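Local coordinates for uncharacterized protein Tm1679 (Thermotoga maritima, PDB 3H3E) that binds zinc and is probably a metal-dependent hydrolase of the metallo-beta-lactamase superfamily, although its substrate is unknown and a transferase role has also been suggested, at residues A[69-74]-A[145-150]. The protein carries 2 engineered substitutions. Numbering follows the deposited sequence.
Sequences HGHYDH and GDFFVE. With ZN (zinc ion), chain B.
His71 and Phe147 carry this contact between them, ring to ring, with no hydrogen bond from one segment to the other. Both side chains leave the backbone toward the opposite segment, and the side chains, as distinct from the ring planes, cross at about a right angle. His71 CE1 lies 3.8 Å from Phe147 CE1. The ring planes are inclined at 50° in an oblique aromatic pair, with centroids 5.4 Å apart. The imidazole atoms that touch are CE1, which is bonded to the metal-binding ND1, and NE2 beyond it. On Phe147, CG stands beside the backbone N and anti to the carbonyl carbon (chi1 -61°), which sends CD1 and CE1 across to the histidine.

Zinc coordination holds the same imidazole through ND1, the neighbour of CE1. His71 ND1 binds the zinc ion at 2.2 Å and His69 NE2 binds it at 2.3 Å, while His182 supplies a third ligand. These residues belong to the HxHxDH motif of the metallo-beta-lactamase fold, here His69, His71, Asp73 and His74. Within the motif, His74 packs its ring face against His69 CE1, and Asp43 takes a hydrogen bond from His74 ND1.

Phe147 also meets His182 and Phe160 edge-to-face, so it flanks the metal site. His71 sits at the N-cap of helix 72-75, and Phe147 begins strand 147-150, which runs between strands 95-98 and 155-157 of a small antiparallel sheet.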
# COMPACT_ATOMS: atom_id res chain seq x y z
N HIS A 69 0.83 0.66 6.58
CA HIS A 69 0.07 0.81 7.82
C HIS A 69 0.27 -0.43 8.69
O HIS A 69 0.71 -1.47 8.21
CB HIS A 69 -1.42 1.12 7.54
CG HIS A 69 -2.16 0.03 6.84
ND1 HIS A 69 -1.76 -0.49 5.62
CD2 HIS A 69 -3.29 -0.63 7.17
CE1 HIS A 69 -2.61 -1.44 5.25
NE2 HIS A 69 -3.55 -1.54 6.17
N GLY A 70 -0.01 -0.32 9.99
CA GLY A 70 0.28 -1.41 10.90
C GLY A 70 -0.75 -2.52 11.04
O GLY A 70 -0.99 -2.99 12.14
N HIS A 71 -1.35 -2.95 9.93
CA HIS A 71 -2.16 -4.17 9.92
C HIS A 71 -1.30 -5.42 9.72
O HIS A 71 -0.25 -5.38 9.06
CB HIS A 71 -3.21 -4.12 8.82
CG HIS A 71 -4.52 -3.57 9.27
ND1 HIS A 71 -5.32 -2.80 8.46
CD2 HIS A 71 -5.17 -3.69 10.45
CE1 HIS A 71 -6.42 -2.47 9.12
NE2 HIS A 71 -6.35 -2.99 10.33
N TYR A 72 -1.77 -6.54 10.28
CA TYR A 72 -1.08 -7.83 10.23
C TYR A 72 -0.73 -8.30 8.80
O TYR A 72 0.32 -8.87 8.59
CB TYR A 72 -1.94 -8.90 10.92
CG TYR A 72 -3.14 -9.31 10.11
CD1 TYR A 72 -3.15 -10.50 9.39
CD2 TYR A 72 -4.24 -8.49 10.01
CE1 TYR A 72 -4.23 -10.87 8.62
CE2 TYR A 72 -5.33 -8.84 9.25
CZ TYR A 72 -5.32 -10.03 8.55
OH TYR A 72 -6.42 -10.38 7.79
N ASP A 73 -1.63 -8.07 7.84
CA ASP A 73 -1.44 -8.53 6.47
C ASP A 73 -0.46 -7.66 5.68
O ASP A 73 -0.21 -7.92 4.51
CB ASP A 73 -2.79 -8.66 5.72
CG ASP A 73 -3.62 -7.38 5.73
OD1 ASP A 73 -3.76 -6.80 6.81
OD2 ASP A 73 -4.13 -6.93 4.67
N HIS A 74 0.09 -6.63 6.32
CA HIS A 74 1.05 -5.74 5.67
C HIS A 74 2.38 -5.73 6.39
O HIS A 74 3.43 -5.61 5.77
CB HIS A 74 0.48 -4.33 5.52
CG HIS A 74 -0.76 -4.29 4.69
ND1 HIS A 74 -0.77 -3.79 3.40
CD2 HIS A 74 -2.01 -4.76 4.93
CE1 HIS A 74 -1.99 -3.93 2.90
NE2 HIS A 74 -2.76 -4.51 3.81
N GLY A 145 -15.67 0.30 7.16
CA GLY A 145 -15.34 -0.85 7.96
C GLY A 145 -15.55 -0.66 9.45
O GLY A 145 -16.12 0.33 9.90
N ASP A 146 -15.08 -1.63 10.22
CA ASP A 146 -15.32 -1.65 11.65
C ASP A 146 -14.01 -1.59 12.41
O ASP A 146 -13.79 -2.37 13.33
CB ASP A 146 -16.08 -2.91 12.02
CG ASP A 146 -16.91 -2.73 13.24
OD1 ASP A 146 -17.26 -1.56 13.52
OD2 ASP A 146 -17.21 -3.74 13.92
N PHE A 147 -13.16 -0.65 12.04
CA PHE A 147 -11.81 -0.59 12.57
C PHE A 147 -11.67 0.18 13.89
O PHE A 147 -12.25 1.25 14.06
CB PHE A 147 -10.87 -0.03 11.51
CG PHE A 147 -10.81 -0.86 10.27
CD1 PHE A 147 -10.24 -2.13 10.31
CD2 PHE A 147 -11.32 -0.39 9.08
CE1 PHE A 147 -10.19 -2.91 9.17
CE2 PHE A 147 -11.28 -1.17 7.94
CZ PHE A 147 -10.72 -2.43 7.98
N PHE A 148 -10.91 -0.38 14.81
CA PHE A 148 -10.60 0.30 16.05
C PHE A 148 -9.11 0.30 16.30
O PHE A 148 -8.36 -0.42 15.66
CB PHE A 148 -11.31 -0.37 17.21
CG PHE A 148 -12.78 -0.29 17.13
CD1 PHE A 148 -13.47 0.66 17.85
CD2 PHE A 148 -13.48 -1.14 16.31
CE1 PHE A 148 -14.83 0.74 17.77
CE2 PHE A 148 -14.84 -1.06 16.23
CZ PHE A 148 -15.51 -0.12 16.96
N VAL A 149 -8.69 1.13 17.24
CA VAL A 149 -7.29 1.17 17.62
C VAL A 149 -7.19 1.41 19.13
O VAL A 149 -8.10 1.97 19.73
CB VAL A 149 -6.52 2.23 16.79
CG1 VAL A 149 -6.86 3.62 17.24
CG2 VAL A 149 -5.03 2.00 16.88
N GLU A 150 -6.13 0.92 19.75
CA GLU A 150 -5.99 1.01 21.20
C GLU A 150 -4.66 1.63 21.54
O GLU A 150 -3.61 1.08 21.24
CB GLU A 150 -6.09 -0.37 21.86
CG GLU A 150 -7.50 -0.97 21.87
CD GLU A 150 -7.67 -2.05 22.93
OE1 GLU A 150 -6.65 -2.45 23.53
OE2 GLU A 150 -8.82 -2.50 23.16
ZN ZN B . -5.53 -2.68 6.28